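Porin B (Pseudomonas putida, PDB 4GEY) forms a beta-barrel channel in the outer membrane that takes up sugars, probably with selectivity for carbohydrates such as the glucose it binds. Local coordinates at residues A[115-120]-A[389-394]. The protein carries 2 engineered substitutions. Residues are numbered along the deposited sequence; the frame is centred on the assembly and turned at random.
With DMU (decyl-beta-D-maltopyranoside), chain L; C8E ((hydroxyethyloxy)tri(ethyloxy)octane), chain D; C8E ((hydroxyethyloxy)tri(ethyloxy)octane), chain F.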
ATOM      1  N   GLN A 115       0.408  -3.833  15.531  1.00 21.31           N
ATOM      2  CA  GLN A 115      -0.582  -3.099  14.763  1.00 24.41           C
ATOM      3  C   GLN A 115      -0.695  -3.634  13.340  1.00 27.20           C
ATOM      4  O   GLN A 115       0.303  -4.012  12.738  1.00 34.28           O
ATOM      5  CB  GLN A 115      -0.214  -1.613  14.710  1.00 24.34           C
ATOM      6  CG  GLN A 115      -1.318  -0.769  14.140  1.00 20.37           C
ATOM      7  CD  GLN A 115      -0.912   0.643  13.918  1.00 29.81           C
ATOM      8  OE1 GLN A 115       0.165   1.062  14.350  1.00 25.21           O
ATOM      9  NE2 GLN A 115      -1.766   1.404  13.232  1.00 20.01           N
ATOM     10  N   PHE A 116      -1.906  -3.674  12.802  1.00 25.66           N
ATOM     11  CA  PHE A 116      -2.076  -4.147  11.442  1.00 26.92           C
ATOM     12  C   PHE A 116      -1.627  -3.066  10.480  1.00 27.97           C
ATOM     13  O   PHE A 116      -0.736  -3.285   9.665  1.00 32.45           O
ATOM     14  CB  PHE A 116      -3.518  -4.606  11.174  1.00 20.73           C
ATOM     15  CG  PHE A 116      -3.851  -5.904  11.820  1.00 21.26           C
ATOM     16  CD1 PHE A 116      -3.473  -7.096  11.232  1.00 21.57           C
ATOM     17  CD2 PHE A 116      -4.507  -5.939  13.041  1.00 34.38           C
ATOM     18  CE1 PHE A 116      -3.754  -8.315  11.838  1.00 23.54           C
ATOM     19  CE2 PHE A 116      -4.801  -7.149  13.653  1.00 36.71           C
ATOM     20  CZ  PHE A 116      -4.422  -8.343  13.050  1.00 33.66           C
ATOM     21  N   SER A 117      -2.233  -1.893  10.598  1.00 29.93           N
ATOM     22  CA  SER A 117      -1.776  -0.719   9.876  1.00 29.29           C
ATOM     23  C   SER A 117      -0.476  -0.206  10.505  1.00 25.94           C
ATOM     24  O   SER A 117       0.099  -0.848  11.387  1.00 31.28           O
ATOM     25  CB  SER A 117      -2.851   0.377   9.885  1.00 30.41           C
ATOM     26  OG  SER A 117      -2.492   1.462   9.040  1.00 27.45           O
ATOM     27  N   SER A 118      -0.019   0.951  10.045  1.00 21.13           N
ATOM     28  CA  SER A 118       1.289   1.471  10.406  1.00 19.66           C
ATOM     29  C   SER A 118       1.250   2.980  10.286  1.00 30.47           C
ATOM     30  O   SER A 118       0.668   3.524   9.338  1.00 30.28           O
ATOM     31  CB  SER A 118       2.361   0.904   9.472  1.00 19.72           C
ATOM     32  OG  SER A 118       3.525   1.709   9.494  1.00 19.88           O
ATOM     33  N   VAL A 119       1.866   3.666  11.241  1.00 27.18           N
ATOM     34  CA  VAL A 119       1.804   5.122  11.270  1.00 28.68           C
ATOM     35  C   VAL A 119       2.883   5.746  10.402  1.00 33.74           C
ATOM     36  O   VAL A 119       2.995   6.968  10.313  1.00 34.76           O
ATOM     37  CB  VAL A 119       1.905   5.662  12.703  1.00 25.35           C
ATOM     38  CG1 VAL A 119       0.776   5.103  13.517  1.00 25.98           C
ATOM     39  CG2 VAL A 119       3.245   5.291  13.329  1.00 23.19           C
ATOM     40  N   GLN A 120       3.676   4.897   9.760  1.00 29.83           N
ATOM     41  CA  GLN A 120       4.682   5.374   8.825  1.00 28.44           C
ATOM     42  C   GLN A 120       4.693   4.457   7.611  1.00 26.82           C
ATOM     43  O   GLN A 120       5.544   3.565   7.522  1.00 27.53           O
ATOM     44  CB  GLN A 120       6.066   5.411   9.479  1.00 23.93           C
ATOM     45  CG  GLN A 120       6.224   6.478  10.529  1.00 28.00           C
ATOM     46  CD  GLN A 120       7.384   6.199  11.494  1.00 27.97           C
ATOM     47  OE1 GLN A 120       7.191   5.594  12.561  1.00 26.31           O
ATOM     48  NE2 GLN A 120       8.587   6.645  11.126  1.00 22.77           N
ATOM     49  N   GLU A 389      -9.247  -3.154  14.787  1.00 29.58           N
ATOM     50  CA  GLU A 389      -8.368  -2.000  14.874  1.00 28.05           C
ATOM     51  C   GLU A 389      -8.960  -0.901  14.012  1.00 30.99           C
ATOM     52  O   GLU A 389      -9.430  -1.160  12.895  1.00 30.48           O
ATOM     53  CB  GLU A 389      -6.976  -2.364  14.362  1.00 27.69           C
ATOM     54  CG  GLU A 389      -6.009  -1.197  14.213  1.00 31.96           C
ATOM     55  CD  GLU A 389      -4.646  -1.612  13.625  1.00 37.73           C
ATOM     56  OE1 GLU A 389      -4.122  -0.883  12.758  1.00 39.66           O
ATOM     57  OE2 GLU A 389      -4.093  -2.660  14.027  1.00 35.10           O
ATOM     58  N   TYR A 390      -8.957   0.321  14.532  1.00 22.82           N
ATOM     59  CA  TYR A 390      -9.398   1.468  13.749  1.00 23.78           C
ATOM     60  C   TYR A 390      -8.238   2.434  13.553  1.00 26.50           C
ATOM     61  O   TYR A 390      -7.387   2.579  14.436  1.00 27.02           O
ATOM     62  CB  TYR A 390     -10.583   2.178  14.418  1.00 25.78           C
ATOM     63  CG  TYR A 390     -11.851   1.353  14.433  1.00 28.97           C
ATOM     64  CD1 TYR A 390     -12.016   0.318  15.346  1.00 30.65           C
ATOM     65  CD2 TYR A 390     -12.887   1.615  13.544  1.00 27.48           C
ATOM     66  CE1 TYR A 390     -13.175  -0.440  15.371  1.00 35.15           C
ATOM     67  CE2 TYR A 390     -14.052   0.866  13.563  1.00 32.54           C
ATOM     68  CZ  TYR A 390     -14.186  -0.163  14.479  1.00 34.51           C
ATOM     69  OH  TYR A 390     -15.321  -0.922  14.508  1.00 32.17           O
ATOM     70  N   ASN A 391      -8.196   3.081  12.391  1.00 22.92           N
ATOM     71  CA  ASN A 391      -7.189   4.101  12.131  1.00 23.78           C
ATOM     72  C   ASN A 391      -7.869   5.336  11.605  1.00 31.88           C
ATOM     73  O   ASN A 391      -8.860   5.236  10.869  1.00 37.79           O
ATOM     74  CB  ASN A 391      -6.170   3.638  11.089  1.00 21.97           C
ATOM     75  CG  ASN A 391      -5.201   2.596  11.621  1.00 30.02           C
ATOM     76  OD1 ASN A 391      -4.013   2.878  11.833  1.00 27.50           O
ATOM     77  ND2 ASN A 391      -5.692   1.377  11.811  1.00 29.38           N
ATOM     78  N   ALA A 392      -7.334   6.499  11.967  1.00 27.68           N
ATOM     79  CA  ALA A 392      -7.793   7.746  11.376  1.00 25.54           C
ATOM     80  C   ALA A 392      -6.643   8.726  11.191  1.00 32.91           C
ATOM     81  O   ALA A 392      -5.743   8.823  12.035  1.00 34.66           O
ATOM     82  CB  ALA A 392      -8.908   8.363  12.201  1.00 21.80           C
ATOM     83  N   GLU A 393      -6.674   9.451  10.077  1.00 31.46           N
ATOM     84  CA  GLU A 393      -5.685  10.487   9.827  1.00 22.84           C
ATOM     85  C   GLU A 393      -6.343  11.783   9.361  1.00 21.71           C
ATOM     86  O   GLU A 393      -7.276  11.786   8.559  1.00 29.39           O
ATOM     87  CB  GLU A 393      -4.654   9.999   8.800  1.00 25.16           C
ATOM     88  CG  GLU A 393      -3.533  10.999   8.465  1.00 28.02           C
ATOM     89  CD  GLU A 393      -2.462  10.410   7.529  1.00 28.05           C
ATOM     90  OE1 GLU A 393      -2.353   9.163   7.452  1.00 28.39           O
ATOM     91  OE2 GLU A 393      -1.732  11.188   6.867  1.00 30.08           O
ATOM     92  N   LEU A 394      -5.865  12.894   9.891  1.00 29.56           N
ATOM     93  CA  LEU A 394      -6.212  14.194   9.345  1.00 31.96           C
ATOM     94  C   LEU A 394      -4.895  14.868   8.960  1.00 38.92           C
ATOM     95  O   LEU A 394      -3.961  14.911   9.768  1.00 32.06           O
ATOM     96  CB  LEU A 394      -6.972  15.019  10.375  1.00 25.15           C
ATOM     97  CG  LEU A 394      -6.990  16.525  10.141  1.00 27.24           C
ATOM     98  CD1 LEU A 394      -7.770  16.836   8.876  1.00 24.46           C
ATOM     99  CD2 LEU A 394      -7.544  17.286  11.363  1.00 25.11           C
TER
HETATM  100  C1  DMU L 511     -14.707  -2.372  19.694  1.00 64.17           C
HETATM  101  C2  DMU L 511     -14.546  -3.745  20.121  1.00 60.72           C
HETATM  102  C3  DMU L 511     -15.150  -4.237  21.388  1.00 53.45           C
HETATM  103  C4  DMU L 511     -16.309  -3.366  21.926  1.00 54.88           C
HETATM  104  O5  DMU L 511     -15.899  -1.887  21.761  1.00 56.09           O
HETATM  105  C6  DMU L 511     -15.695  -1.540  20.378  1.00 58.43           C
HETATM  106  O7  DMU L 511     -15.662  -5.578  21.211  1.00 56.73           O
HETATM  107  O16 DMU L 511     -15.408  -0.135  20.289  1.00 49.10           O
HETATM  108  C18 DMU L 511     -16.162   0.659  19.373  1.00 39.22           C
HETATM  109  C19 DMU L 511     -15.605   2.058  18.999  1.00 54.00           C
HETATM  110  C22 DMU L 511     -15.028   2.321  17.561  1.00 37.36           C
HETATM  111  C25 DMU L 511     -14.486   3.728  17.296  1.00 35.68           C
HETATM  112  C28 DMU L 511     -13.634   4.015  16.076  1.00 32.38           C
HETATM  113  C31 DMU L 511     -12.717   5.219  16.149  1.00 38.94           C
HETATM  114  C34 DMU L 511     -12.069   5.750  14.888  1.00 41.77           C
HETATM  115  C37 DMU L 511     -10.680   6.301  14.973  1.00 31.49           C
HETATM  116  O49 DMU L 511     -15.022  -2.428  18.240  1.00 69.34           O
HETATM  117  O55 DMU L 511     -13.114  -4.079  20.018  1.00 67.57           O
HETATM  118  C57 DMU L 511     -16.649  -3.622  23.212  1.00 54.27           C
HETATM  119  O61 DMU L 511     -17.053  -2.546  23.986  1.00 53.26           O
HETATM  120  C5  DMU L 511     -16.269  -7.546  22.456  1.00 49.83           C
HETATM  121  C7  DMU L 511     -16.747  -7.516  23.802  1.00 61.34           C
HETATM  122  C8  DMU L 511     -15.677  -7.506  24.807  1.00 62.68           C
HETATM  123  C9  DMU L 511     -14.729  -6.284  24.656  1.00 53.31           C
HETATM  124  O1  DMU L 511     -14.515  -5.950  23.172  1.00 58.57           O
HETATM  125  C10 DMU L 511     -15.216  -6.591  22.079  1.00 54.94           C
HETATM  126  O2  DMU L 511     -16.229  -7.462  26.091  1.00 61.84           O
HETATM  127  O3  DMU L 511     -17.417  -7.416  21.549  1.00 42.86           O
HETATM  128  O4  DMU L 511     -17.580  -8.701  23.997  1.00 63.41           O
HETATM  129  C11 DMU L 511     -13.554  -6.510  25.212  1.00 44.26           C
HETATM  130  O6  DMU L 511     -12.611  -5.500  25.161  1.00 35.76           O
HETATM  131  C1  C8E D 503       3.190  17.739  12.749  1.00 50.21           C
HETATM  132  C2  C8E D 503       2.104  17.343  13.747  1.00 52.18           C
HETATM  133  C3  C8E D 503       1.051  18.441  13.865  1.00 57.97           C
HETATM  134  C4  C8E D 503      -0.319  17.890  13.480  1.00 62.28           C
HETATM  135  C5  C8E D 503      -0.786  18.379  12.104  1.00 67.24           C
HETATM  136  C6  C8E D 503      -2.190  18.989  12.128  1.00 63.75           C
HETATM  137  C7  C8E D 503      -2.956  18.732  10.831  1.00 59.25           C
HETATM  138  C8  C8E D 503      -4.451  18.954  11.032  1.00 65.65           C
HETATM  139  O9  C8E D 503      -4.884  20.228  10.575  1.00 75.09           O
HETATM  140  C10 C8E D 503      -5.867  20.184   9.549  1.00 73.44           C
HETATM  141  C11 C8E D 503      -6.842  21.368   9.644  1.00 74.09           C
HETATM  142  O12 C8E D 503      -6.198  22.636   9.637  1.00 80.75           O
HETATM  143  C13 C8E D 503      -6.947  23.631   8.941  1.00 79.97           C
HETATM  144  C14 C8E D 503      -6.063  24.776   8.419  1.00 77.89           C
HETATM  145  O15 C8E D 503      -6.790  25.992   8.314  1.00 79.32           O
HETATM  146  C16 C8E D 503      -6.721  26.591   7.029  1.00 78.53           C
HETATM  147  C17 C8E D 503      -6.066  27.975   7.060  1.00 79.99           C
HETATM  148  O18 C8E D 503      -6.008  28.534   5.753  1.00 77.81           O
HETATM  149  C19 C8E D 503      -6.755  29.724   5.570  1.00 70.24           C
HETATM  150  C20 C8E D 503      -6.094  30.552   4.470  1.00 65.88           C
HETATM  151  O21 C8E D 503      -6.159  31.935   4.738  1.00 66.45           O
HETATM  152  C7  C8E F 505      -7.493  11.929  13.341  1.00 50.04           C
HETATM  153  C8  C8E F 505      -6.958  12.660  14.568  1.00 50.05           C
HETATM  154  O9  C8E F 505      -8.030  12.881  15.456  1.00 52.09           O
HETATM  155  C10 C8E F 505      -7.696  12.714  16.817  1.00 52.87           C
HETATM  156  C11 C8E F 505      -8.947  12.890  17.675  1.00 54.77           C
HETATM  157  O12 C8E F 505      -8.663  12.589  19.025  1.00 59.07           O
HETATM  158  C13 C8E F 505      -9.796  12.039  19.671  1.00 62.73           C
HETATM  159  C14 C8E F 505      -9.637  12.002  21.190  1.00 64.53           C
HETATM  160  O15 C8E F 505     -10.927  12.058  21.764  1.00 72.99           O
HETATM  161  C16 C8E F 505     -11.411  10.804  22.207  1.00 77.31           C
HETATM  162  C17 C8E F 505     -10.656  10.342  23.451  1.00 83.90           C
HETATM  163  O18 C8E F 505     -11.056  11.132  24.550  1.00 88.51           O
HETATM  164  C19 C8E F 505     -12.044  10.508  25.341  1.00 90.17           C
HETATM  165  C20 C8E F 505     -12.066  11.198  26.700  1.00 89.95           C
HETATM  166  O21 C8E F 505     -11.398  12.443  26.606  1.00 86.61           O
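The carboxylate of Glu389 grips two successive backbone amides of the loop 115-120. Phe116 N reaches OE2 of Glu389 at 2.7 Å, nearly straight (170°) and on the syn lone pair; Ser117 N meets Glu389 OE1 at 3.0 Å, also on the syn side but 23° out of the carboxylate plane. CG of Glu389 lies anti to its backbone N (chi1 172°) and the chain runs on extended, which carries the acid from the strand wall to the loop. On the anti lone pair of Glu389 OE1 comes Asn391 ND2, 2.9 Å away, and Gln115 NE2 adds a weak bond to Glu389 OE1, while Gln115 OE1 is hydrogen-bonded to Ser104 OG. Gly417 N also donates to Glu389 OE2. Van der Waals contacts close the site: Phe116 turns its ring edge to Glu389 OE2, with CD2 3.4 Å from that oxygen, while Ser117 CB packs against Asn391 OD1, which also accepts from Asn167 ND2. On the other side of the strand, Tyr390 lays a ring face against the alkyl chain of decyl-maltoside. Cutting Glu389 back to an alanine would probably strip both loop amides of their acceptor and leave Asn391 ND2 and Gly417 N without their mates. A buried carboxylate surrounded by N-H donors is likely to be stabilised as the anion, pinning this inward-folded loop to the barrel wall.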